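Local coordinates for protein probable ubiquitin-conjugating enzyme E2 7 (PDB 1PZV) that probably catalyses the covalent attachment of ubiquitin to other proteins, receiving it from the E1 activating enzyme as a thioester, at residues Glu75-Asn80 against Pro134-Ala139; Arg61-Lys66 against Glu107-Val112; Val18-Phe23 against Thr117-Val122. All coordinates share one frame; numbering follows the deposited sequence.

Contact 1 (Glu75-Asn80 against Pro134-Ala139)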
ATOM      1  N   GLU A  75       1.833   8.593   8.619  1.00 70.37           N
ATOM      2  CA  GLU A  75       0.430   8.763   8.964  1.00 70.40           C
ATOM      3  C   GLU A  75      -0.462   8.734   7.733  1.00 69.18           C
ATOM      4  O   GLU A  75      -0.188   9.414   6.746  1.00 69.49           O
ATOM      5  CB  GLU A  75       0.270  10.121   9.654  1.00 73.50           C
ATOM      6  CG  GLU A  75       0.070  10.085  11.151  1.00 77.46           C
ATOM      7  CD  GLU A  75      -1.360   9.765  11.504  1.00 80.32           C
ATOM      8  OE1 GLU A  75      -1.726   8.578  11.438  1.00 80.23           O
ATOM      9  OE2 GLU A  75      -2.116  10.697  11.843  1.00 82.09           O
ATOM     10  N   ILE A  76      -1.532   7.953   7.794  1.00 68.02           N
ATOM     11  CA  ILE A  76      -2.487   7.904   6.695  1.00 65.55           C
ATOM     12  C   ILE A  76      -3.846   7.562   7.295  1.00 65.62           C
ATOM     13  O   ILE A  76      -3.928   6.748   8.217  1.00 66.04           O
ATOM     14  CB  ILE A  76      -2.097   6.856   5.631  1.00 63.40           C
ATOM     15  CG1 ILE A  76      -3.021   6.995   4.420  1.00 60.46           C
ATOM     16  CG2 ILE A  76      -2.161   5.451   6.222  1.00 60.83           C
ATOM     17  CD1 ILE A  76      -2.488   6.328   3.178  1.00 56.39           C
ATOM     18  N   TRP A  77      -4.903   8.198   6.795  1.00 65.25           N
ATOM     19  CA  TRP A  77      -6.246   7.949   7.314  1.00 65.41           C
ATOM     20  C   TRP A  77      -7.083   7.247   6.262  1.00 65.14           C
ATOM     21  O   TRP A  77      -7.644   7.878   5.365  1.00 62.65           O
ATOM     22  CB  TRP A  77      -6.920   9.265   7.734  1.00 65.85           C
ATOM     23  CG  TRP A  77      -8.165   9.064   8.566  1.00 66.10           C
ATOM     24  CD1 TRP A  77      -9.447   9.385   8.214  1.00 66.81           C
ATOM     25  CD2 TRP A  77      -8.253   8.438   9.857  1.00 65.84           C
ATOM     26  NE1 TRP A  77     -10.326   8.985   9.192  1.00 66.02           N
ATOM     27  CE2 TRP A  77      -9.623   8.396  10.210  1.00 66.19           C
ATOM     28  CE3 TRP A  77      -7.308   7.891  10.741  1.00 66.82           C
ATOM     29  CZ2 TRP A  77     -10.071   7.842  11.417  1.00 65.86           C
ATOM     30  CZ3 TRP A  77      -7.756   7.338  11.946  1.00 66.66           C
ATOM     31  CH2 TRP A  77      -9.128   7.313  12.264  1.00 67.04           C
ATOM     32  N   HIS A  78      -7.160   5.926   6.380  1.00 67.36           N
ATOM     33  CA  HIS A  78      -7.910   5.127   5.416  1.00 68.23           C
ATOM     34  C   HIS A  78      -8.654   3.934   6.035  1.00 67.96           C
ATOM     35  O   HIS A  78      -8.158   3.261   6.952  1.00 68.69           O
ATOM     36  CB  HIS A  78      -6.968   4.616   4.313  1.00 66.21           C
ATOM     37  CG  HIS A  78      -7.680   4.092   3.109  1.00 66.13           C
ATOM     38  ND1 HIS A  78      -8.144   4.915   2.100  1.00 67.44           N
ATOM     39  CD2 HIS A  78      -8.029   2.835   2.750  1.00 65.73           C
ATOM     40  CE1 HIS A  78      -8.739   4.187   1.177  1.00 66.12           C
ATOM     41  NE2 HIS A  78      -8.684   2.917   1.546  1.00 66.11           N
ATOM     42  N   PRO A  79      -9.866   3.667   5.535  1.00 66.73           N
ATOM     43  CA  PRO A  79     -10.711   2.565   5.998  1.00 67.07           C
ATOM     44  C   PRO A  79      -9.998   1.211   5.968  1.00 67.55           C
ATOM     45  O   PRO A  79     -10.221   0.367   6.843  1.00 68.59           O
ATOM     46  CB  PRO A  79     -11.884   2.605   5.024  1.00 65.76           C
ATOM     47  CG  PRO A  79     -12.028   4.081   4.763  1.00 66.69           C
ATOM     48  CD  PRO A  79     -10.596   4.535   4.592  1.00 65.94           C
ATOM     49  N   ASN A  80      -9.138   1.007   4.968  1.00 67.29           N
ATOM     50  CA  ASN A  80      -8.436  -0.264   4.824  1.00 66.19           C
ATOM     51  C   ASN A  80      -7.002  -0.314   5.309  1.00 67.17           C
ATOM     52  O   ASN A  80      -6.257  -1.237   4.995  1.00 66.84           O
ATOM     53  CB  ASN A  80      -8.523  -0.723   3.382  1.00 64.45           C
ATOM     54  CG  ASN A  80      -9.957  -0.884   2.929  1.00 65.26           C
ATOM     55  OD1 ASN A  80     -10.426  -0.151   2.052  1.00 64.84           O
ATOM     56  ND2 ASN A  80     -10.678  -1.837   3.543  1.00 62.39           N
ATOM     57  N   PRO A 134     -13.914  -3.285   7.286  1.00 87.71           N
ATOM     58  CA  PRO A 134     -12.723  -2.434   7.205  1.00 86.55           C
ATOM     59  C   PRO A 134     -11.784  -2.733   8.371  1.00 86.41           C
ATOM     60  O   PRO A 134     -12.226  -3.199   9.425  1.00 86.32           O
ATOM     61  CB  PRO A 134     -13.301  -1.030   7.290  1.00 86.74           C
ATOM     62  CG  PRO A 134     -14.644  -1.185   6.632  1.00 86.97           C
ATOM     63  CD  PRO A 134     -15.140  -2.468   7.239  1.00 87.70           C
ATOM     64  N   ALA A 135     -10.493  -2.470   8.178  1.00 85.79           N
ATOM     65  CA  ALA A 135      -9.496  -2.716   9.217  1.00 83.71           C
ATOM     66  C   ALA A 135      -9.440  -1.507  10.124  1.00 83.08           C
ATOM     67  O   ALA A 135      -8.757  -1.503  11.148  1.00 82.58           O
ATOM     68  CB  ALA A 135      -8.133  -2.955   8.593  1.00 83.54           C
ATOM     69  N   ASN A 136     -10.171  -0.475   9.731  1.00 83.25           N
ATOM     70  CA  ASN A 136     -10.218   0.758  10.492  1.00 84.22           C
ATOM     71  C   ASN A 136     -11.629   1.310  10.405  1.00 85.65           C
ATOM     72  O   ASN A 136     -11.982   2.024   9.457  1.00 85.66           O
ATOM     73  CB  ASN A 136      -9.229   1.768   9.918  1.00 83.90           C
ATOM     74  CG  ASN A 136      -9.044   2.960  10.812  1.00 82.31           C
ATOM     75  OD1 ASN A 136     -10.009   3.610  11.200  1.00 82.59           O
ATOM     76  ND2 ASN A 136      -7.800   3.258  11.146  1.00 82.78           N
ATOM     77  N   VAL A 137     -12.437   0.973  11.402  1.00 86.81           N
ATOM     78  CA  VAL A 137     -13.817   1.421  11.429  1.00 87.32           C
ATOM     79  C   VAL A 137     -13.896   2.939  11.606  1.00 87.14           C
ATOM     80  O   VAL A 137     -14.613   3.620  10.869  1.00 86.65           O
ATOM     81  CB  VAL A 137     -14.601   0.708  12.554  1.00 87.68           C
ATOM     82  CG1 VAL A 137     -16.096   0.672  12.207  1.00 87.48           C
ATOM     83  CG2 VAL A 137     -14.057  -0.708  12.747  1.00 86.76           C
ATOM     84  N   ASP A 138     -13.153   3.472  12.573  1.00 87.09           N
ATOM     85  CA  ASP A 138     -13.141   4.917  12.808  1.00 87.84           C
ATOM     86  C   ASP A 138     -13.185   5.640  11.461  1.00 87.89           C
ATOM     87  O   ASP A 138     -13.935   6.604  11.271  1.00 87.25           O
ATOM     88  CB  ASP A 138     -11.857   5.321  13.539  1.00 88.34           C
ATOM     89  CG  ASP A 138     -11.799   4.797  14.956  1.00 89.54           C
ATOM     90  OD1 ASP A 138     -12.459   5.399  15.823  1.00 90.57           O
ATOM     91  OD2 ASP A 138     -11.101   3.787  15.201  1.00 90.48           O
ATOM     92  N   ALA A 139     -12.368   5.147  10.535  1.00 87.28           N
ATOM     93  CA  ALA A 139     -12.265   5.716   9.206  1.00 86.49           C
ATOM     94  C   ALA A 139     -13.439   5.302   8.347  1.00 85.81           C
ATOM     95  O   ALA A 139     -14.034   6.130   7.651  1.00 85.49           O
ATOM     96  CB  ALA A 139     -10.965   5.270   8.559  1.00 88.11           C
TER
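Pro79 turns its backbone carbonyl toward the start of helix 137-144, and the backbones come close enough to bring the CA atoms of Pro79 and Ala139 to 4.8 Å. His78, Pro79 and Asn80 form the His-Pro-Asn motif of ubiquitin-conjugating enzymes, upstream of Cys88, the predicted thioester-forming residue, whose side chain Ala135 touches. Pro79 O receives two successive amides, Ala135 N at 3.1 Å and Asn136 N at 3.0 Å; both bonds are weak and bent. Pro134 CB also leans on this oxygen.

The apolar half of the contact centres on Ala139. Its methyl lies over one face of the Trp77 indole, 4.1 Å from Ala139 CB to the centroid of the five-membered ring in a CH-pi contact, and also abuts the backbone at His78 and Pro79. Trp77 has CG anti to its backbone N (chi1 -167°), which sends the six-membered ring beyond Ala139 to Asp138 CB. Phe150 meets the same indole from helix 147-161. The polar ends of the motif look elsewhere: His78 ND1 bonds to Tyr48 OH, and Asn80 ND2 to Asn130 O. Asn136, the N-cap of the helix, sets its amide plane 80° from the indole and rests CB 3.5 Å from His78 O.

Contact 2 (Arg61-Lys66 against Glu107-Val112)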
ATOM      1  N   ARG A  61       9.967 -15.999   2.703  1.00 74.57           N
ATOM      2  CA  ARG A  61      11.053 -16.709   2.041  1.00 75.89           C
ATOM      3  C   ARG A  61      10.563 -17.430   0.778  1.00 75.48           C
ATOM      4  O   ARG A  61      11.344 -17.697  -0.137  1.00 74.97           O
ATOM      5  CB  ARG A  61      11.687 -17.711   3.019  1.00 77.30           C
ATOM      6  CG  ARG A  61      12.136 -17.101   4.355  1.00 78.58           C
ATOM      7  CD  ARG A  61      13.074 -15.903   4.165  1.00 81.61           C
ATOM      8  NE  ARG A  61      13.592 -15.404   5.439  1.00 83.90           N
ATOM      9  CZ  ARG A  61      14.255 -14.258   5.595  1.00 83.65           C
ATOM     10  NH1 ARG A  61      14.484 -13.472   4.552  1.00 82.67           N
ATOM     11  NH2 ARG A  61      14.694 -13.901   6.796  1.00 82.88           N
ATOM     12  N   ASP A  62       9.263 -17.714   0.740  1.00 75.89           N
ATOM     13  CA  ASP A  62       8.601 -18.406  -0.371  1.00 75.89           C
ATOM     14  C   ASP A  62       7.631 -17.474  -1.106  1.00 74.97           C
ATOM     15  O   ASP A  62       6.512 -17.863  -1.436  1.00 73.88           O
ATOM     16  CB  ASP A  62       7.821 -19.590   0.187  1.00 77.19           C
ATOM     17  CG  ASP A  62       6.986 -19.206   1.400  1.00 79.21           C
ATOM     18  OD1 ASP A  62       7.579 -18.768   2.413  1.00 79.93           O
ATOM     19  OD2 ASP A  62       5.744 -19.330   1.342  1.00 80.34           O
ATOM     20  N   TYR A  63       8.085 -16.254  -1.362  1.00 74.65           N
ATOM     21  CA  TYR A  63       7.290 -15.220  -2.017  1.00 75.85           C
ATOM     22  C   TYR A  63       6.186 -15.612  -3.007  1.00 78.09           C
ATOM     23  O   TYR A  63       4.996 -15.421  -2.727  1.00 80.72           O
ATOM     24  CB  TYR A  63       8.216 -14.215  -2.699  1.00 72.40           C
ATOM     25  CG  TYR A  63       7.498 -13.223  -3.592  1.00 68.81           C
ATOM     26  CD1 TYR A  63       8.107 -12.751  -4.753  1.00 67.33           C
ATOM     27  CD2 TYR A  63       6.221 -12.753  -3.281  1.00 66.25           C
ATOM     28  CE1 TYR A  63       7.470 -11.842  -5.581  1.00 65.01           C
ATOM     29  CE2 TYR A  63       5.575 -11.842  -4.110  1.00 65.48           C
ATOM     30  CZ  TYR A  63       6.211 -11.392  -5.260  1.00 63.96           C
ATOM     31  OH  TYR A  63       5.600 -10.493  -6.101  1.00 64.13           O
ATOM     32  N   PRO A  64       6.557 -16.149  -4.180  1.00 77.57           N
ATOM     33  CA  PRO A  64       5.529 -16.520  -5.154  1.00 77.05           C
ATOM     34  C   PRO A  64       4.217 -17.012  -4.539  1.00 77.83           C
ATOM     35  O   PRO A  64       3.158 -16.448  -4.800  1.00 77.42           O
ATOM     36  CB  PRO A  64       6.221 -17.590  -5.985  1.00 76.98           C
ATOM     37  CG  PRO A  64       7.634 -17.159  -5.958  1.00 77.33           C
ATOM     38  CD  PRO A  64       7.842 -16.785  -4.513  1.00 76.95           C
ATOM     39  N   GLN A  65       4.285 -18.053  -3.713  1.00 78.86           N
ATOM     40  CA  GLN A  65       3.075 -18.603  -3.103  1.00 80.37           C
ATOM     41  C   GLN A  65       2.904 -18.230  -1.656  1.00 80.50           C
ATOM     42  O   GLN A  65       2.793 -19.093  -0.795  1.00 81.16           O
ATOM     43  CB  GLN A  65       3.037 -20.131  -3.221  1.00 81.07           C
ATOM     44  CG  GLN A  65       4.321 -20.830  -2.824  1.00 80.31           C
ATOM     45  CD  GLN A  65       5.053 -21.383  -4.034  1.00 81.79           C
ATOM     46  OE1 GLN A  65       6.181 -21.888  -3.923  1.00 82.60           O
ATOM     47  NE2 GLN A  65       4.408 -21.298  -5.204  1.00 78.82           N
ATOM     48  N   LYS A  66       2.876 -16.932  -1.398  1.00 81.58           N
ATOM     49  CA  LYS A  66       2.704 -16.413  -0.050  1.00 80.83           C
ATOM     50  C   LYS A  66       2.847 -14.905  -0.168  1.00 77.56           C
ATOM     51  O   LYS A  66       3.923 -14.391  -0.465  1.00 77.06           O
ATOM     52  CB  LYS A  66       3.765 -17.001   0.891  1.00 84.14           C
ATOM     53  CG  LYS A  66       3.746 -16.440   2.308  1.00 88.99           C
ATOM     54  CD  LYS A  66       2.413 -16.642   3.017  1.00 91.34           C
ATOM     55  CE  LYS A  66       2.428 -15.940   4.381  1.00 92.87           C
ATOM     56  NZ  LYS A  66       1.149 -16.090   5.128  1.00 93.24           N
ATOM     57  N   GLU A 107      -9.416 -12.679  -6.491  1.00 88.21           N
ATOM     58  CA  GLU A 107      -9.511 -11.654  -5.447  1.00 86.93           C
ATOM     59  C   GLU A 107      -8.346 -11.762  -4.457  1.00 84.20           C
ATOM     60  O   GLU A 107      -7.665 -10.774  -4.167  1.00 83.25           O
ATOM     61  CB  GLU A 107     -10.841 -11.804  -4.679  1.00 88.79           C
ATOM     62  CG  GLU A 107     -12.111 -11.433  -5.458  1.00 89.91           C
ATOM     63  CD  GLU A 107     -12.266  -9.930  -5.661  1.00 90.38           C
ATOM     64  OE1 GLU A 107     -13.297  -9.498  -6.221  1.00 90.81           O
ATOM     65  OE2 GLU A 107     -11.352  -9.177  -5.262  1.00 91.40           O
ATOM     66  N   ARG A 108      -8.148 -12.970  -3.931  1.00 81.53           N
ATOM     67  CA  ARG A 108      -7.080 -13.256  -2.975  1.00 79.12           C
ATOM     68  C   ARG A 108      -5.729 -13.285  -3.685  1.00 75.00           C
ATOM     69  O   ARG A 108      -5.635 -12.981  -4.872  1.00 74.19           O
ATOM     70  CB  ARG A 108      -7.320 -14.614  -2.294  1.00 82.36           C
ATOM     71  CG  ARG A 108      -8.201 -14.588  -1.044  1.00 85.91           C
ATOM     72  CD  ARG A 108      -9.598 -14.019  -1.311  1.00 90.28           C
ATOM     73  NE  ARG A 108     -10.316 -13.774  -0.057  1.00 93.67           N
ATOM     74  CZ  ARG A 108     -11.350 -12.946   0.081  1.00 93.83           C
ATOM     75  NH1 ARG A 108     -11.919 -12.803   1.271  1.00 94.66           N
ATOM     76  NH2 ARG A 108     -11.816 -12.260  -0.959  1.00 94.46           N
ATOM     77  N   TRP A 109      -4.688 -13.667  -2.956  1.00 69.69           N
ATOM     78  CA  TRP A 109      -3.359 -13.733  -3.533  1.00 67.12           C
ATOM     79  C   TRP A 109      -3.061 -14.992  -4.350  1.00 66.10           C
ATOM     80  O   TRP A 109      -3.237 -16.115  -3.877  1.00 66.61           O
ATOM     81  CB  TRP A 109      -2.309 -13.602  -2.442  1.00 65.07           C
ATOM     82  CG  TRP A 109      -0.918 -13.882  -2.938  1.00 64.56           C
ATOM     83  CD1 TRP A 109      -0.261 -15.085  -2.914  1.00 63.05           C
ATOM     84  CD2 TRP A 109      -0.022 -12.948  -3.552  1.00 63.54           C
ATOM     85  NE1 TRP A 109       0.985 -14.957  -3.478  1.00 61.85           N
ATOM     86  CE2 TRP A 109       1.159 -13.660  -3.885  1.00 63.85           C
ATOM     87  CE3 TRP A 109      -0.105 -11.584  -3.866  1.00 60.78           C
ATOM     88  CZ2 TRP A 109       2.257 -13.047  -4.507  1.00 61.61           C
ATOM     89  CZ3 TRP A 109       0.988 -10.975  -4.486  1.00 62.80           C
ATOM     90  CH2 TRP A 109       2.151 -11.712  -4.805  1.00 62.31           C
ATOM     91  N   LEU A 110      -2.585 -14.791  -5.575  1.00 63.19           N
ATOM     92  CA  LEU A 110      -2.234 -15.890  -6.461  1.00 59.45           C
ATOM     93  C   LEU A 110      -0.719 -15.937  -6.634  1.00 59.82           C
ATOM     94  O   LEU A 110      -0.040 -14.920  -6.465  1.00 60.27           O
ATOM     95  CB  LEU A 110      -2.919 -15.703  -7.807  1.00 55.31           C
ATOM     96  CG  LEU A 110      -4.420 -15.977  -7.772  1.00 52.57           C
ATOM     97  CD1 LEU A 110      -5.048 -15.571  -9.099  1.00 50.84           C
ATOM     98  CD2 LEU A 110      -4.652 -17.455  -7.474  1.00 48.19           C
ATOM     99  N   PRO A 111      -0.164 -17.118  -6.963  1.00 59.53           N
ATOM    100  CA  PRO A 111       1.288 -17.241  -7.140  1.00 59.53           C
ATOM    101  C   PRO A 111       1.791 -16.563  -8.410  1.00 58.95           C
ATOM    102  O   PRO A 111       2.987 -16.313  -8.543  1.00 57.85           O
ATOM    103  CB  PRO A 111       1.515 -18.755  -7.160  1.00 60.95           C
ATOM    104  CG  PRO A 111       0.318 -19.305  -6.432  1.00 60.33           C
ATOM    105  CD  PRO A 111      -0.793 -18.445  -6.978  1.00 59.85           C
ATOM    106  N   VAL A 112       0.871 -16.285  -9.338  1.00 58.17           N
ATOM    107  CA  VAL A 112       1.212 -15.613 -10.593  1.00 56.79           C
ATOM    108  C   VAL A 112       1.207 -14.094 -10.411  1.00 55.76           C
ATOM    109  O   VAL A 112       1.502 -13.350 -11.352  1.00 55.43           O
ATOM    110  CB  VAL A 112       0.218 -15.969 -11.755  1.00 57.32           C
ATOM    111  CG1 VAL A 112       0.283 -17.458 -12.068  1.00 57.48           C
ATOM    112  CG2 VAL A 112      -1.205 -15.553 -11.394  1.00 54.64           C
TER
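Trp109 and Tyr63 meet rim to rim, with neither ring lying over the face of the other. Their planes are turned by 38° and the centroid of the Tyr63 ring is 5.8 Å from that of the six-membered ring of Trp109. The touch is made by Tyr63 CE2, which comes 3.5 Å from Trp109 CH2. In both residues CG stands anti to the backbone N (chi1 171° in each), a torsion that carries each ring across toward the other segment. The indole N-H at the other end of Trp109 is used as well: NE1 donates to Pro64 O over 2.9 Å. This oxygen sits close to the indole plane, whereas the donor is tilted 34° out of the carbonyl plane.

Tyr63 and Pro64 open the Tyr-Pro-x-x-Pro-Pro motif of the ubiquitin-conjugating fold, and Trp109 with Pro111 forms the Trp-x-Pro element that precedes helix 115-127. In relatives these two neighbouring loops contribute to the surface recognised by ubiquitin ligases.

Pro64 O has a second neighbour in Pro111, whose CA-H points at it with a CA-O separation of 3.1 Å, while Pro111 CB packs beside the same carbonyl. The buried Tyr63 ring reaches its hydroxyl to Gln11 NE2 on helix 5-17. Lys66 sends its ammonium group away to a salt bridge with Asp94, and Gln65 CB comes no nearer than 4.3 Å to Pro111 CG.

Contact 3 (Val18-Phe23 against Thr117-Val122)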
ATOM      1  N   VAL A  18      11.032   0.757 -14.781  1.00 54.60           N
ATOM      2  CA  VAL A  18       9.711   1.159 -15.247  1.00 55.39           C
ATOM      3  C   VAL A  18       8.780   0.986 -14.053  1.00 56.43           C
ATOM      4  O   VAL A  18       8.187  -0.080 -13.846  1.00 56.86           O
ATOM      5  CB  VAL A  18       9.207   0.265 -16.391  1.00 55.21           C
ATOM      6  CG1 VAL A  18       7.951   0.874 -16.993  1.00 53.01           C
ATOM      7  CG2 VAL A  18      10.289   0.091 -17.431  1.00 54.28           C
ATOM      8  N   PRO A  19       8.639   2.037 -13.243  1.00 56.98           N
ATOM      9  CA  PRO A  19       7.768   1.934 -12.076  1.00 56.21           C
ATOM     10  C   PRO A  19       6.299   2.066 -12.415  1.00 56.17           C
ATOM     11  O   PRO A  19       5.930   2.488 -13.512  1.00 54.67           O
ATOM     12  CB  PRO A  19       8.235   3.093 -11.187  1.00 57.12           C
ATOM     13  CG  PRO A  19       9.579   3.520 -11.781  1.00 58.17           C
ATOM     14  CD  PRO A  19       9.363   3.315 -13.246  1.00 57.13           C
ATOM     15  N   VAL A  20       5.464   1.675 -11.459  1.00 56.98           N
ATOM     16  CA  VAL A  20       4.027   1.813 -11.593  1.00 56.55           C
ATOM     17  C   VAL A  20       3.863   3.291 -11.230  1.00 57.78           C
ATOM     18  O   VAL A  20       4.050   3.669 -10.076  1.00 56.46           O
ATOM     19  CB  VAL A  20       3.282   0.945 -10.553  1.00 56.51           C
ATOM     20  CG1 VAL A  20       1.779   1.213 -10.619  1.00 53.60           C
ATOM     21  CG2 VAL A  20       3.592  -0.526 -10.786  1.00 54.71           C
ATOM     22  N   ASP A  21       3.552   4.117 -12.226  1.00 59.86           N
ATOM     23  CA  ASP A  21       3.393   5.559 -12.042  1.00 62.25           C
ATOM     24  C   ASP A  21       2.977   5.982 -10.625  1.00 61.62           C
ATOM     25  O   ASP A  21       1.892   5.632 -10.154  1.00 61.74           O
ATOM     26  CB  ASP A  21       2.385   6.100 -13.062  1.00 65.72           C
ATOM     27  CG  ASP A  21       2.196   7.606 -12.951  1.00 71.41           C
ATOM     28  OD1 ASP A  21       3.207   8.336 -13.099  1.00 74.54           O
ATOM     29  OD2 ASP A  21       1.049   8.064 -12.712  1.00 72.28           O
ATOM     30  N   GLY A  22       3.847   6.729  -9.948  1.00 59.69           N
ATOM     31  CA  GLY A  22       3.535   7.177  -8.602  1.00 57.63           C
ATOM     32  C   GLY A  22       4.020   6.257  -7.491  1.00 57.92           C
ATOM     33  O   GLY A  22       3.547   6.339  -6.348  1.00 58.86           O
ATOM     34  N   PHE A  23       4.965   5.380  -7.817  1.00 56.19           N
ATOM     35  CA  PHE A  23       5.517   4.444  -6.843  1.00 54.38           C
ATOM     36  C   PHE A  23       7.029   4.349  -7.034  1.00 55.16           C
ATOM     37  O   PHE A  23       7.521   4.161  -8.154  1.00 56.56           O
ATOM     38  CB  PHE A  23       4.896   3.055  -7.023  1.00 53.99           C
ATOM     39  CG  PHE A  23       3.490   2.926  -6.491  1.00 51.70           C
ATOM     40  CD1 PHE A  23       3.260   2.688  -5.138  1.00 51.26           C
ATOM     41  CD2 PHE A  23       2.396   3.030  -7.347  1.00 52.22           C
ATOM     42  CE1 PHE A  23       1.956   2.549  -4.642  1.00 52.80           C
ATOM     43  CE2 PHE A  23       1.076   2.892  -6.860  1.00 53.14           C
ATOM     44  CZ  PHE A  23       0.859   2.654  -5.511  1.00 52.07           C
ATOM     45  N   THR A 117       1.244  -6.139  -9.323  1.00 47.63           N
ATOM     46  CA  THR A 117      -0.163  -6.414  -9.052  1.00 47.60           C
ATOM     47  C   THR A 117      -0.579  -5.767  -7.724  1.00 46.54           C
ATOM     48  O   THR A 117      -1.606  -5.090  -7.633  1.00 46.86           O
ATOM     49  CB  THR A 117      -0.428  -7.948  -8.971  1.00 49.87           C
ATOM     50  OG1 THR A 117       0.028  -8.586 -10.174  1.00 49.15           O
ATOM     51  CG2 THR A 117      -1.926  -8.227  -8.806  1.00 47.84           C
ATOM     52  N   ILE A 118       0.228  -5.988  -6.697  1.00 46.23           N
ATOM     53  CA  ILE A 118      -0.021  -5.420  -5.386  1.00 45.80           C
ATOM     54  C   ILE A 118      -0.099  -3.906  -5.507  1.00 46.46           C
ATOM     55  O   ILE A 118      -1.105  -3.299  -5.126  1.00 47.73           O
ATOM     56  CB  ILE A 118       1.120  -5.767  -4.396  1.00 46.35           C
ATOM     57  CG1 ILE A 118       1.114  -7.264  -4.115  1.00 47.72           C
ATOM     58  CG2 ILE A 118       0.957  -4.997  -3.092  1.00 42.91           C
ATOM     59  CD1 ILE A 118       2.320  -7.742  -3.359  1.00 50.69           C
ATOM     60  N   LEU A 119       0.957  -3.295  -6.041  1.00 45.32           N
ATOM     61  CA  LEU A 119       0.974  -1.848  -6.162  1.00 45.81           C
ATOM     62  C   LEU A 119      -0.240  -1.308  -6.917  1.00 47.07           C
ATOM     63  O   LEU A 119      -0.790  -0.253  -6.567  1.00 47.43           O
ATOM     64  CB  LEU A 119       2.276  -1.376  -6.812  1.00 44.65           C
ATOM     65  CG  LEU A 119       3.538  -1.625  -5.973  1.00 44.49           C
ATOM     66  CD1 LEU A 119       4.719  -0.890  -6.597  1.00 40.81           C
ATOM     67  CD2 LEU A 119       3.319  -1.148  -4.558  1.00 42.94           C
ATOM     68  N   LEU A 120      -0.673  -2.037  -7.936  1.00 45.93           N
ATOM     69  CA  LEU A 120      -1.828  -1.609  -8.701  1.00 47.73           C
ATOM     70  C   LEU A 120      -3.081  -1.678  -7.852  1.00 49.49           C
ATOM     71  O   LEU A 120      -3.873  -0.733  -7.829  1.00 50.42           O
ATOM     72  CB  LEU A 120      -2.007  -2.477  -9.952  1.00 47.93           C
ATOM     73  CG  LEU A 120      -1.043  -2.161 -11.100  1.00 47.42           C
ATOM     74  CD1 LEU A 120      -1.202  -3.161 -12.224  1.00 44.61           C
ATOM     75  CD2 LEU A 120      -1.313  -0.741 -11.584  1.00 46.75           C
ATOM     76  N   SER A 121      -3.276  -2.789  -7.149  1.00 50.73           N
ATOM     77  CA  SER A 121      -4.471  -2.902  -6.322  1.00 51.55           C
ATOM     78  C   SER A 121      -4.428  -1.856  -5.197  1.00 49.96           C
ATOM     79  O   SER A 121      -5.455  -1.542  -4.591  1.00 49.91           O
ATOM     80  CB  SER A 121      -4.629  -4.328  -5.762  1.00 52.27           C
ATOM     81  OG  SER A 121      -3.729  -4.581  -4.706  1.00 55.38           O
ATOM     82  N   VAL A 122      -3.244  -1.303  -4.934  1.00 47.70           N
ATOM     83  CA  VAL A 122      -3.110  -0.268  -3.906  1.00 45.96           C
ATOM     84  C   VAL A 122      -3.629   1.089  -4.411  1.00 44.33           C
ATOM     85  O   VAL A 122      -4.198   1.876  -3.646  1.00 42.40           O
ATOM     86  CB  VAL A 122      -1.660  -0.123  -3.440  1.00 44.75           C
ATOM     87  CG1 VAL A 122      -1.525   1.071  -2.493  1.00 42.53           C
ATOM     88  CG2 VAL A 122      -1.227  -1.398  -2.766  1.00 41.69           C
TER
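Phe23 and Leu119 both place CG anti to the carbonyl carbon (chi1 -76° and -66°), and the two side chains run antiparallel alongside one another. The leucine consequently lies along one face of the phenyl ring. Leu119 CB stands almost exactly above the ring centre, 4.2 Å from the Phe23 centroid and only 2° off the normal, in a CH-pi contact. Farther out, the branch methyl Leu119 CD2 lies 3.9 Å from Phe23 CD1, and CD1 of the same leucine leans over Phe23 CB and CG. At the far end of the ring, Phe23 CZ reaches the backbone at Leu119 O and meets Val122 CG1 at the ring edge.

Phe23 begins strand 23-27, an outermost strand of the antiparallel sheet, so this contact fastens the sheet to helix 115-127, the central helix of the ubiquitin-conjugating fold. Gly22, with a positive phi, lets the chain turn into that strand and is joined to Ile41 by backbone hydrogen bonding.

Val20 flanks the Phe23-Leu119 pair with two methyls: CG1 touches Leu120 CD2 at 3.8 Å, and CG2 lies near Leu119 CB. Met15 of helix 5-17 packs on both Val20 and Leu119.

In the fold
From the N terminus, helix 5-17 leads into 18-23, which opens contact 3, the longest of the three loops; it closes only when the chain returns as helix 115-127. Nested within it, contact 2 joins the loop between strands 52-58 and 69-72 to the loop just before that helix. Contact 1 starts at 75-80, inside both loops, and ends at 134-139 beyond them, so it crosses contacts 2 and 3 and ties the region leading to Cys88 to helix 137-144. Contacts 2 and 3 touch through Trp109 CZ3 and Ile118 CD1, 3.7 Å apart, whereas contact 1 lies across the chain's centre from contact 3.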